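Local coordinates for protein 2-hydroxyisobutanoyl-CoA mutase large subunit (Aquincola tertiaricarbonis, PDB 4R3U) that forms, with the cobalamin-binding small subunit HcmB, the B12-dependent mutase that interconverts 2-hydroxyisobutyryl-CoA and (S)-3-hydroxybutyryl-CoA, at residues Ser302-Phe313 against Leu363-Gly371; Leu338-Leu349 against Gly372-Glu383. One frame throughout, in Å; residues are numbered along the deposited sequence.

Interaction 1 of 2, residues Ser302-Phe313 against Leu363-Gly371; sequences SQGDFFEEVAKF and LQALSAVLG
V310 and G371 bring their CA atoms to 4.6 Å, and S302 meets Q364 at the other end. Between them helices 306-313 and 363-370 run in the same direction, axes 8.7 Å apart at closest and crossing at -29°. Two serine hydroxyls tie the two segments together, S302 from the end of strand 298-302 and S367 from helix 363-370. With chi1 at 179°, S302 swings OG away from its backbone N and over to Q364 O, donating at 2.5 Å from one face of that carbonyl, while A368 N takes the other face, so one helical oxygen holds two donors. In return, S367 OG reaches F306 O at 2.8 Å, in the carbonyl plane and on a lone pair; a water links the same hydroxyl to Q303 O. F306 is the knob: its ring drops among L363, L366, S367 and L370, with CZ 3.7 Å from both L366 CD2 and L370 CD1 and the ring edge facing L363 O. Farther along, V310 CG2 leans on S367 O at 3.6 Å. F313 turns an edge to that same oxygen, and its CB packs on G371 O, 3.6 Å away. A CB on G371 would run into F313 CD2, so a residue without a side chain fits here. V409 of a second large subunit also packs on F306. These are neighbouring helices on the outside of the TIM barrel, one following strand 298-302 and the other strand 340-344.

Interaction 2 of 2, residues Leu338-Leu349 against Gly372-Glu383; sequences LRFHCQTAAATL and GAQSLHTNGYDE. With 3HC (3-hydroxybutanoyl-coenzyme A), chain E.
F340 turns one ring face to A373, whose CA sits 3.9 Å from the ring centroid as a CH-pi contact; the methyl of A373 fills the dip between that ring and C342 CB. Beside this, Q374 bends at chi2 (57°) and lays its amide across the start of strand 340-344. Its OE1 takes F340 N at 2.8 Å, in plane on a lone pair, while NE2 turns back to G372 O and CG rests against O2A of the coenzyme A diphosphate. A leucine here would probably leave F340 N without its side-chain acceptor and G372 O without its amide donor. Parallel bridges pair H341, C342 and Q343 with S375, L376 and H377. H341 offers its ring edge to S375 OG (ND1 to OG 2.8 Å), and one face carries the pantetheine amide, O5P lying 3.1 Å above the ring plane, over its centre. Next along, Q343 lies alongside H377, CG to CD2 3.5 Å, and sends NE2 to N379 OD1. N379 slides past T344, giving ND2 to T344 O and backbone N to T344 OG1. L349 CD1 plugs the notch between N379 CB and E383 CB, 3.5 Å from the latter. Two adjacent barrel strands, joined by helix 357-370 in a beta-alpha-beta crossover, thus line the substrate channel of this mutase's TIM barrel.

The centres of the two contacts lie about 10 Å apart, and strand 340-344 joins them. On one edge it pairs with strand 298-302, where S302 N to Q343 O and S302 O to A345 N (2.9 Å each) are probable hydrogen bonds; on the other it meets strand 375-377. The helices of interaction 1 cover the strand's outer side, where F313 and A368 touch C342 and F313 stacks on F340. H341 and Q343 face inward to the substrate. Q364 NE2 bonds to T348 OG1, fastening helix 357-370 to the 3-10 turn after the strand. The Q343 side chain comes within about 3 Å of 5'-deoxyadenosine, whereas the Q364 side chain stays about 9 Å away, leaving interaction 1 behind the active site.

Interaction 1 of 2, residues Ser302-Phe313 against Leu363-Gly371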
loop_
_atom_site.group_PDB
_atom_site.type_symbol
_atom_site.label_atom_id
_atom_site.label_comp_id
_atom_site.label_asym_id
_atom_site.label_seq_id
_atom_site.Cartn_x
_atom_site.Cartn_y
_atom_site.Cartn_z
ATOM N N SER A 302 6.335 9.784 8.113
ATOM C CA SER A 302 4.994 9.310 7.836
ATOM C C SER A 302 4.995 7.965 8.532
ATOM O O SER A 302 5.595 6.991 8.044
ATOM C CB SER A 302 4.737 9.146 6.349
ATOM O OG SER A 302 3.412 8.662 6.207
ATOM N N GLN A 303 4.444 7.954 9.754
ATOM C CA GLN A 303 4.378 6.771 10.601
ATOM C C GLN A 303 3.218 5.878 10.223
ATOM O O GLN A 303 2.491 6.161 9.239
ATOM C CB GLN A 303 4.384 7.120 12.103
ATOM C CG GLN A 303 5.703 6.834 12.805
ATOM C CD GLN A 303 5.869 5.407 13.331
ATOM O OE1 GLN A 303 4.931 4.587 13.434
ATOM N NE2 GLN A 303 7.090 5.093 13.713
ATOM N N GLY A 304 3.100 4.777 11.003
ATOM C CA GLY A 304 2.166 3.694 10.794
ATOM C C GLY A 304 0.720 3.990 10.992
ATOM O O GLY A 304 -0.079 3.266 10.414
ATOM N N ASP A 305 0.337 4.965 11.857
ATOM C CA ASP A 305 -1.106 5.209 12.043
ATOM C C ASP A 305 -1.574 6.085 10.901
ATOM O O ASP A 305 -1.363 7.315 10.897
ATOM C CB ASP A 305 -1.468 5.797 13.417
ATOM C CG ASP A 305 -2.935 5.624 13.807
ATOM O OD1 ASP A 305 -3.827 6.063 13.019
ATOM O OD2 ASP A 305 -3.199 5.089 14.918
ATOM N N PHE A 306 -2.147 5.421 9.892
ATOM C CA PHE A 306 -2.599 6.038 8.655
ATOM C C PHE A 306 -3.275 7.414 8.792
ATOM O O PHE A 306 -2.788 8.379 8.200
ATOM C CB PHE A 306 -3.449 5.040 7.846
ATOM C CG PHE A 306 -3.789 5.515 6.459
ATOM C CD1 PHE A 306 -2.859 5.416 5.428
ATOM C CD2 PHE A 306 -5.040 6.067 6.181
ATOM C CE1 PHE A 306 -3.161 5.870 4.145
ATOM C CE2 PHE A 306 -5.357 6.497 4.891
ATOM C CZ PHE A 306 -4.412 6.399 3.879
ATOM N N PHE A 307 -4.374 7.498 9.570
ATOM C CA PHE A 307 -5.129 8.738 9.758
ATOM C C PHE A 307 -4.505 9.736 10.684
ATOM O O PHE A 307 -4.523 10.932 10.360
ATOM C CB PHE A 307 -6.584 8.484 10.107
ATOM C CG PHE A 307 -7.341 7.869 8.958
ATOM C CD1 PHE A 307 -7.630 8.612 7.817
ATOM C CD2 PHE A 307 -7.733 6.539 8.999
ATOM C CE1 PHE A 307 -8.326 8.045 6.756
ATOM C CE2 PHE A 307 -8.421 5.976 7.933
ATOM C CZ PHE A 307 -8.725 6.740 6.824
ATOM N N GLU A 308 -3.884 9.254 11.795
ATOM C CA GLU A 308 -3.169 10.110 12.746
ATOM C C GLU A 308 -2.031 10.941 12.066
ATOM O O GLU A 308 -1.876 12.128 12.350
ATOM C CB GLU A 308 -2.624 9.265 13.875
ATOM C CG GLU A 308 -1.623 9.953 14.775
ATOM C CD GLU A 308 -1.328 9.129 16.008
ATOM O OE1 GLU A 308 -0.743 8.026 15.869
ATOM O OE2 GLU A 308 -1.769 9.553 17.103
ATOM N N GLU A 309 -1.264 10.308 11.174
ATOM C CA GLU A 309 -0.163 10.924 10.433
ATOM C C GLU A 309 -0.638 12.016 9.505
ATOM O O GLU A 309 -0.031 13.063 9.482
ATOM C CB GLU A 309 0.660 9.839 9.702
ATOM C CG GLU A 309 1.463 9.019 10.691
ATOM C CD GLU A 309 2.459 9.845 11.496
ATOM O OE1 GLU A 309 3.354 10.457 10.871
ATOM O OE2 GLU A 309 2.349 9.887 12.743
ATOM N N VAL A 310 -1.777 11.822 8.836
ATOM C CA VAL A 310 -2.419 12.824 7.978
ATOM C C VAL A 310 -2.907 14.018 8.845
ATOM O O VAL A 310 -2.656 15.176 8.504
ATOM C CB VAL A 310 -3.576 12.197 7.147
ATOM C CG1 VAL A 310 -4.308 13.256 6.338
ATOM C CG2 VAL A 310 -3.063 11.077 6.236
ATOM N N ALA A 311 -3.570 13.720 9.974
ATOM C CA ALA A 311 -4.076 14.716 10.913
ATOM C C ALA A 311 -2.914 15.579 11.440
ATOM O O ALA A 311 -3.048 16.800 11.545
ATOM C CB ALA A 311 -4.752 14.015 12.073
ATOM N N LYS A 312 -1.773 14.928 11.757
ATOM C CA LYS A 312 -0.554 15.526 12.265
ATOM C C LYS A 312 0.021 16.519 11.254
ATOM O O LYS A 312 0.402 17.620 11.645
ATOM C CB LYS A 312 0.449 14.404 12.576
ATOM C CG LYS A 312 1.751 14.838 13.259
ATOM C CD LYS A 312 2.853 13.788 13.058
ATOM C CE LYS A 312 3.488 13.931 11.693
ATOM N NZ LYS A 312 4.361 12.777 11.369
ATOM N N PHE A 313 0.077 16.140 9.953
ATOM C CA PHE A 313 0.626 16.989 8.885
ATOM C C PHE A 313 -0.214 18.250 8.686
ATOM O O PHE A 313 0.347 19.339 8.534
ATOM C CB PHE A 313 0.746 16.204 7.575
ATOM C CG PHE A 313 1.651 14.988 7.562
ATOM C CD1 PHE A 313 2.946 15.056 8.073
ATOM C CD2 PHE A 313 1.241 13.799 6.953
ATOM C CE1 PHE A 313 3.800 13.945 8.013
ATOM C CE2 PHE A 313 2.079 12.678 6.920
ATOM C CZ PHE A 313 3.358 12.765 7.426
ATOM N N LEU A 363 1.435 2.264 2.391
ATOM C CA LEU A 363 0.469 2.960 3.224
ATOM C C LEU A 363 1.037 4.289 3.749
ATOM O O LEU A 363 0.345 5.316 3.691
ATOM C CB LEU A 363 -0.010 2.035 4.370
ATOM C CG LEU A 363 -0.542 0.666 3.932
ATOM C CD1 LEU A 363 -0.918 -0.178 5.104
ATOM C CD2 LEU A 363 -1.702 0.783 2.950
ATOM N N GLN A 364 2.308 4.256 4.213
ATOM C CA GLN A 364 3.035 5.406 4.735
ATOM C C GLN A 364 3.294 6.464 3.645
ATOM O O GLN A 364 3.122 7.648 3.905
ATOM C CB GLN A 364 4.315 4.959 5.432
ATOM C CG GLN A 364 4.049 4.232 6.740
ATOM C CD GLN A 364 5.238 3.434 7.205
ATOM O OE1 GLN A 364 6.390 3.757 6.886
ATOM N NE2 GLN A 364 4.987 2.368 7.983
ATOM N N ALA A 365 3.620 6.034 2.402
ATOM C CA ALA A 365 3.775 6.915 1.274
ATOM C C ALA A 365 2.425 7.598 0.993
ATOM O O ALA A 365 2.392 8.812 0.795
ATOM C CB ALA A 365 4.232 6.132 0.068
ATOM N N LEU A 366 1.316 6.841 1.013
ATOM C CA LEU A 366 -0.029 7.366 0.788
ATOM C C LEU A 366 -0.426 8.424 1.830
ATOM O O LEU A 366 -0.977 9.455 1.447
ATOM C CB LEU A 366 -1.082 6.242 0.672
ATOM C CG LEU A 366 -2.532 6.703 0.326
ATOM C CD1 LEU A 366 -2.582 7.490 -1.024
ATOM C CD2 LEU A 366 -3.487 5.546 0.347
ATOM N N SER A 367 -0.128 8.184 3.122
ATOM C CA SER A 367 -0.357 9.129 4.228
ATOM C C SER A 367 0.395 10.455 3.944
ATOM O O SER A 367 -0.148 11.525 4.182
ATOM C CB SER A 367 0.151 8.542 5.545
ATOM O OG SER A 367 -0.829 7.823 6.271
ATOM N N ALA A 368 1.620 10.378 3.418
ATOM C CA ALA A 368 2.425 11.561 3.088
ATOM C C ALA A 368 1.791 12.408 1.968
ATOM O O ALA A 368 1.776 13.643 2.056
ATOM C CB ALA A 368 3.836 11.139 2.697
ATOM N N VAL A 369 1.242 11.724 0.945
ATOM C CA VAL A 369 0.586 12.306 -0.236
ATOM C C VAL A 369 -0.749 12.953 0.182
ATOM O O VAL A 369 -1.047 14.078 -0.221
ATOM C CB VAL A 369 0.420 11.212 -1.333
ATOM C CG1 VAL A 369 -0.431 11.702 -2.502
ATOM C CG2 VAL A 369 1.777 10.741 -1.829
ATOM N N LEU A 370 -1.536 12.245 1.017
ATOM C CA LEU A 370 -2.817 12.717 1.534
ATOM C C LEU A 370 -2.558 13.854 2.533
ATOM O O LEU A 370 -3.404 14.745 2.688
ATOM C CB LEU A 370 -3.608 11.553 2.184
ATOM C CG LEU A 370 -4.042 10.381 1.290
ATOM C CD1 LEU A 370 -5.016 9.505 2.019
ATOM C CD2 LEU A 370 -4.658 10.838 -0.059
ATOM N N GLY A 371 -1.376 13.811 3.161
ATOM C CA GLY A 371 -0.850 14.812 4.089
ATOM C C GLY A 371 -0.276 16.056 3.429
ATOM O O GLY A 371 -0.023 17.051 4.117
HETATM O O HOH W 1 0.810 5.468 7.397
#

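Interaction 2 of 2, residues Leu338-Leu349 against Gly372-Glu383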
loop_
_atom_site.group_PDB
_atom_site.type_symbol
_atom_site.label_atom_id
_atom_site.label_comp_id
_atom_site.label_asym_id
_atom_site.label_seq_id
_atom_site.Cartn_x
_atom_site.Cartn_y
_atom_site.Cartn_z
ATOM N N LEU A 338 3.773 26.199 5.392
ATOM C CA LEU A 338 4.712 25.145 5.752
ATOM C C LEU A 338 4.943 24.233 4.565
ATOM O O LEU A 338 3.993 23.703 3.993
ATOM C CB LEU A 338 4.192 24.342 6.979
ATOM C CG LEU A 338 5.109 23.269 7.578
ATOM C CD1 LEU A 338 4.999 23.235 9.083
ATOM C CD2 LEU A 338 4.794 21.884 7.005
ATOM N N ARG A 339 6.206 24.070 4.199
ATOM C CA ARG A 339 6.654 23.179 3.133
ATOM C C ARG A 339 7.462 22.111 3.865
ATOM O O ARG A 339 8.218 22.450 4.790
ATOM C CB ARG A 339 7.544 23.900 2.080
ATOM C CG ARG A 339 6.868 25.035 1.293
ATOM C CD ARG A 339 7.881 25.783 0.454
ATOM N NE ARG A 339 9.018 26.202 1.279
ATOM C CZ ARG A 339 10.278 26.287 0.869
ATOM N NH1 ARG A 339 10.597 26.013 -0.387
ATOM N NH2 ARG A 339 11.224 26.651 1.712
ATOM N N PHE A 340 7.275 20.823 3.494
ATOM C CA PHE A 340 7.982 19.733 4.166
ATOM C C PHE A 340 8.362 18.547 3.291
ATOM O O PHE A 340 7.653 18.205 2.339
ATOM C CB PHE A 340 7.247 19.269 5.454
ATOM C CG PHE A 340 6.034 18.382 5.262
ATOM C CD1 PHE A 340 4.801 18.924 4.895
ATOM C CD2 PHE A 340 6.105 17.012 5.511
ATOM C CE1 PHE A 340 3.666 18.107 4.772
ATOM C CE2 PHE A 340 4.978 16.192 5.348
ATOM C CZ PHE A 340 3.767 16.746 4.994
ATOM N N HIS A 341 9.526 17.945 3.622
ATOM C CA HIS A 341 10.006 16.710 3.040
ATOM C C HIS A 341 9.490 15.659 4.008
ATOM O O HIS A 341 9.388 15.908 5.220
ATOM C CB HIS A 341 11.539 16.644 2.993
ATOM C CG HIS A 341 12.076 15.282 2.611
ATOM N ND1 HIS A 341 11.975 14.792 1.317
ATOM C CD2 HIS A 341 12.654 14.335 3.377
ATOM C CE1 HIS A 341 12.489 13.587 1.340
ATOM N NE2 HIS A 341 12.931 13.272 2.546
ATOM N N CYS A 342 9.164 14.489 3.479
ATOM C CA CYS A 342 8.653 13.391 4.289
ATOM C C CYS A 342 9.448 12.118 3.983
ATOM O O CYS A 342 9.856 11.891 2.850
ATOM C CB CYS A 342 7.152 13.199 4.037
ATOM S SG CYS A 342 6.339 12.038 5.158
ATOM N N GLN A 343 9.668 11.299 5.005
ATOM C CA GLN A 343 10.287 9.996 4.859
ATOM C C GLN A 343 9.378 9.062 5.598
ATOM O O GLN A 343 8.866 9.424 6.659
ATOM C CB GLN A 343 11.716 9.959 5.426
ATOM C CG GLN A 343 12.451 8.635 5.151
ATOM C CD GLN A 343 13.897 8.642 5.595
ATOM O OE1 GLN A 343 14.506 9.678 5.872
ATOM N NE2 GLN A 343 14.499 7.485 5.632
ATOM N N THR A 344 9.147 7.871 5.031
ATOM C CA THR A 344 8.315 6.850 5.636
ATOM C C THR A 344 9.046 6.320 6.873
ATOM O O THR A 344 10.291 6.413 6.934
ATOM C CB THR A 344 7.880 5.810 4.576
ATOM O OG1 THR A 344 9.023 5.125 4.060
ATOM C CG2 THR A 344 7.092 6.442 3.416
ATOM N N ALA A 345 8.284 5.833 7.899
ATOM C CA ALA A 345 8.884 5.342 9.138
ATOM C C ALA A 345 9.688 4.057 9.003
ATOM O O ALA A 345 9.138 2.943 8.937
ATOM C CB ALA A 345 7.827 5.195 10.213
ATOM N N ALA A 346 11.007 4.211 9.040
ATOM C CA ALA A 346 11.989 3.139 8.990
ATOM C C ALA A 346 11.846 2.228 10.267
ATOM O O ALA A 346 11.990 1.001 10.175
ATOM C CB ALA A 346 13.342 3.767 8.938
ATOM N N ALA A 347 11.490 2.836 11.441
ATOM C CA ALA A 347 11.312 2.096 12.683
ATOM C C ALA A 347 10.142 1.048 12.651
ATOM O O ALA A 347 10.114 0.141 13.512
ATOM C CB ALA A 347 11.164 3.057 13.861
ATOM N N THR A 348 9.207 1.162 11.665
ATOM C CA THR A 348 8.084 0.222 11.517
ATOM C C THR A 348 8.455 -1.037 10.703
ATOM O O THR A 348 7.709 -2.025 10.697
ATOM C CB THR A 348 6.896 0.873 10.858
ATOM O OG1 THR A 348 7.258 1.233 9.541
ATOM C CG2 THR A 348 6.353 2.052 11.621
ATOM N N LEU A 349 9.569 -0.965 9.970
ATOM C CA LEU A 349 10.036 -2.005 9.067
ATOM C C LEU A 349 10.811 -3.091 9.790
ATOM O O LEU A 349 11.466 -2.824 10.800
ATOM C CB LEU A 349 10.822 -1.389 7.890
ATOM C CG LEU A 349 10.152 -0.209 7.124
ATOM C CD1 LEU A 349 10.949 0.166 5.912
ATOM C CD2 LEU A 349 8.768 -0.556 6.640
ATOM N N GLY A 372 -0.074 16.022 2.104
ATOM C CA GLY A 372 0.379 17.180 1.331
ATOM C C GLY A 372 1.869 17.488 1.369
ATOM O O GLY A 372 2.257 18.657 1.293
ATOM N N ALA A 373 2.721 16.431 1.428
ATOM C CA ALA A 373 4.190 16.529 1.429
ATOM C C ALA A 373 4.694 17.101 0.082
ATOM O O ALA A 373 4.048 16.893 -0.962
ATOM C CB ALA A 373 4.796 15.166 1.699
ATOM N N GLN A 374 5.815 17.852 0.125
ATOM C CA GLN A 374 6.428 18.525 -1.045
ATOM C C GLN A 374 7.487 17.661 -1.667
ATOM O O GLN A 374 7.846 17.843 -2.843
ATOM C CB GLN A 374 7.083 19.856 -0.626
ATOM C CG GLN A 374 6.125 21.017 -0.514
ATOM C CD GLN A 374 4.987 20.792 0.440
ATOM O OE1 GLN A 374 5.146 20.805 1.658
ATOM N NE2 GLN A 374 3.819 20.516 -0.104
ATOM N N SER A 375 8.037 16.771 -0.836
ATOM C CA SER A 375 9.120 15.875 -1.164
ATOM C C SER A 375 8.944 14.599 -0.349
ATOM O O SER A 375 8.465 14.640 0.802
ATOM C CB SER A 375 10.456 16.558 -0.874
ATOM O OG SER A 375 11.581 15.788 -1.265
ATOM N N LEU A 376 9.297 13.452 -0.956
ATOM C CA LEU A 376 9.152 12.163 -0.303
ATOM C C LEU A 376 10.231 11.168 -0.609
ATOM O O LEU A 376 10.540 10.922 -1.776
ATOM C CB LEU A 376 7.765 11.562 -0.615
ATOM C CG LEU A 376 7.368 10.179 -0.034
ATOM C CD1 LEU A 376 7.299 10.202 1.490
ATOM C CD2 LEU A 376 6.067 9.698 -0.642
ATOM N N HIS A 377 10.758 10.532 0.461
ATOM C CA HIS A 377 11.644 9.400 0.390
ATOM C C HIS A 377 10.811 8.203 0.918
ATOM O O HIS A 377 10.294 8.230 2.048
ATOM C CB HIS A 377 12.891 9.575 1.285
ATOM C CG HIS A 377 13.736 8.324 1.389
ATOM N ND1 HIS A 377 14.848 8.123 0.574
ATOM C CD2 HIS A 377 13.590 7.244 2.194
ATOM C CE1 HIS A 377 15.314 6.927 0.889
ATOM N NE2 HIS A 377 14.609 6.371 1.876
ATOM N N THR A 378 10.737 7.133 0.114
ATOM C CA THR A 378 10.145 5.874 0.531
ATOM C C THR A 378 11.300 4.934 0.884
ATOM O O THR A 378 12.283 4.852 0.127
ATOM C CB THR A 378 9.199 5.300 -0.534
ATOM O OG1 THR A 378 9.713 5.571 -1.829
ATOM C CG2 THR A 378 7.790 5.842 -0.414
ATOM N N ASN A 379 11.195 4.221 2.026
ATOM C CA ASN A 379 12.269 3.324 2.432
ATOM C C ASN A 379 12.301 2.060 1.590
ATOM O O ASN A 379 11.302 1.755 0.933
ATOM C CB ASN A 379 12.176 2.983 3.923
ATOM C CG ASN A 379 12.214 4.175 4.814
ATOM O OD1 ASN A 379 12.915 5.154 4.553
ATOM N ND2 ASN A 379 11.413 4.131 5.871
ATOM N N GLY A 380 13.457 1.379 1.592
ATOM C CA GLY A 380 13.670 0.114 0.909
ATOM C C GLY A 380 13.185 -1.018 1.804
ATOM O O GLY A 380 13.153 -0.869 3.039
ATOM N N TYR A 381 12.806 -2.182 1.177
ATOM C CA TYR A 381 12.347 -3.358 1.902
ATOM C C TYR A 381 13.466 -3.951 2.760
ATOM O O TYR A 381 13.184 -4.682 3.716
ATOM C CB TYR A 381 11.710 -4.406 0.965
ATOM C CG TYR A 381 12.548 -4.730 -0.256
ATOM C CD1 TYR A 381 13.765 -5.412 -0.139
ATOM C CD2 TYR A 381 12.103 -4.411 -1.534
ATOM C CE1 TYR A 381 14.528 -5.735 -1.268
ATOM C CE2 TYR A 381 12.860 -4.729 -2.669
ATOM C CZ TYR A 381 14.065 -5.394 -2.533
ATOM O OH TYR A 381 14.791 -5.717 -3.665
ATOM N N ASP A 382 14.726 -3.583 2.458
ATOM C CA ASP A 382 15.943 -4.016 3.143
ATOM C C ASP A 382 16.390 -3.076 4.298
ATOM O O ASP A 382 17.520 -3.187 4.791
ATOM C CB ASP A 382 17.078 -4.263 2.120
ATOM C CG ASP A 382 17.504 -3.141 1.156
ATOM O OD1 ASP A 382 16.935 -2.024 1.233
ATOM O OD2 ASP A 382 18.416 -3.384 0.333
ATOM N N GLU A 383 15.481 -2.204 4.764
ATOM C CA GLU A 383 15.732 -1.225 5.822
ATOM C C GLU A 383 16.390 -1.781 7.091
ATOM O O GLU A 383 17.326 -1.179 7.603
ATOM C CB GLU A 383 14.434 -0.457 6.151
ATOM C CG GLU A 383 14.586 0.669 7.164
ATOM C CD GLU A 383 15.424 1.879 6.805
ATOM O OE1 GLU A 383 15.987 2.469 7.751
ATOM O OE2 GLU A 383 15.478 2.276 5.618
HETATM N N1A 3HC E . 2.343 24.917 -8.539
HETATM C C2A 3HC E . 3.363 25.897 -8.976
HETATM N N3A 3HC E . 4.687 25.612 -8.409
HETATM C C4A 3HC E . 4.897 24.551 -7.593
HETATM C C5A 3HC E . 3.901 23.710 -7.242
HETATM C C6A 3HC E . 2.644 23.912 -7.697
HETATM N N6A 3HC E . 1.702 23.051 -7.314
HETATM N N7A 3HC E . 4.432 22.775 -6.449
HETATM C C8A 3HC E . 5.731 23.028 -6.318
HETATM N N9A 3HC E . 6.011 24.137 -6.995
HETATM C C1B 3HC E . 7.323 24.835 -7.159
HETATM C C2B 3HC E . 7.853 25.393 -5.855
HETATM O O2B 3HC E . 7.341 26.704 -5.592
HETATM C C3B 3HC E . 9.353 25.405 -6.101
HETATM O O3B 3HC E . 9.740 26.571 -6.869
HETATM P P3B 3HC E . 11.026 27.481 -6.512
HETATM O O7A 3HC E . 12.151 26.531 -6.629
HETATM O O8A 3HC E . 10.972 28.511 -7.579
HETATM O O9A 3HC E . 10.710 27.960 -5.147
HETATM C C4B 3HC E . 9.578 24.172 -6.969
HETATM O O4B 3HC E . 8.304 23.877 -7.618
HETATM C C5B 3HC E . 10.085 22.986 -6.128
HETATM O O5B 3HC E . 9.012 22.462 -5.314
HETATM P P1A 3HC E . 9.029 22.464 -3.685
HETATM O O1A 3HC E . 9.892 23.550 -3.147
HETATM O O2A 3HC E . 7.636 22.381 -3.213
HETATM O O3A 3HC E . 9.691 20.974 -3.491
HETATM P P2A 3HC E . 11.250 20.613 -3.206
HETATM O O4A 3HC E . 11.368 19.148 -3.165
HETATM O O5A 3HC E . 12.156 21.377 -4.097
HETATM O O6A 3HC E . 11.418 21.204 -1.749
HETATM C CBP 3HC E . 11.559 21.219 0.671
HETATM C CCP 3HC E . 10.820 20.655 -0.562
HETATM C CDP 3HC E . 11.237 22.718 0.726
HETATM C CEP 3HC E . 10.998 20.570 1.942
HETATM C CAP 3HC E . 13.106 21.009 0.550
HETATM O OAP 3HC E . 13.874 21.628 1.606
HETATM C C9P 3HC E . 13.592 19.563 0.246
HETATM O O9P 3HC E . 13.689 19.153 -0.912
HETATM N N8P 3HC E . 13.986 18.836 1.303
HETATM C C7P 3HC E . 14.530 17.483 1.135
HETATM C C6P 3HC E . 15.131 16.989 2.443
HETATM C C5P 3HC E . 15.619 15.540 2.347
HETATM O O5P 3HC E . 15.436 14.839 1.348
HETATM N N4P 3HC E . 16.258 15.131 3.449
HETATM C C3P 3HC E . 16.788 13.782 3.587
HETATM C C2P 3HC E . 16.879 13.477 5.057
HETATM S S1P 3HC E . 17.441 11.774 5.359
HETATM C C1 3HC E . 17.456 11.856 7.157
HETATM O O1 3HC E . 17.870 12.823 7.794
HETATM C C2 3HC E . 16.827 10.666 7.904
HETATM C C3 3HC E . 17.760 9.453 7.959
HETATM O O3 3HC E . 18.113 9.069 6.635
HETATM C C4 3HC E . 19.019 9.752 8.787
HETATM O O HOH W 2 8.618 2.879 5.426
#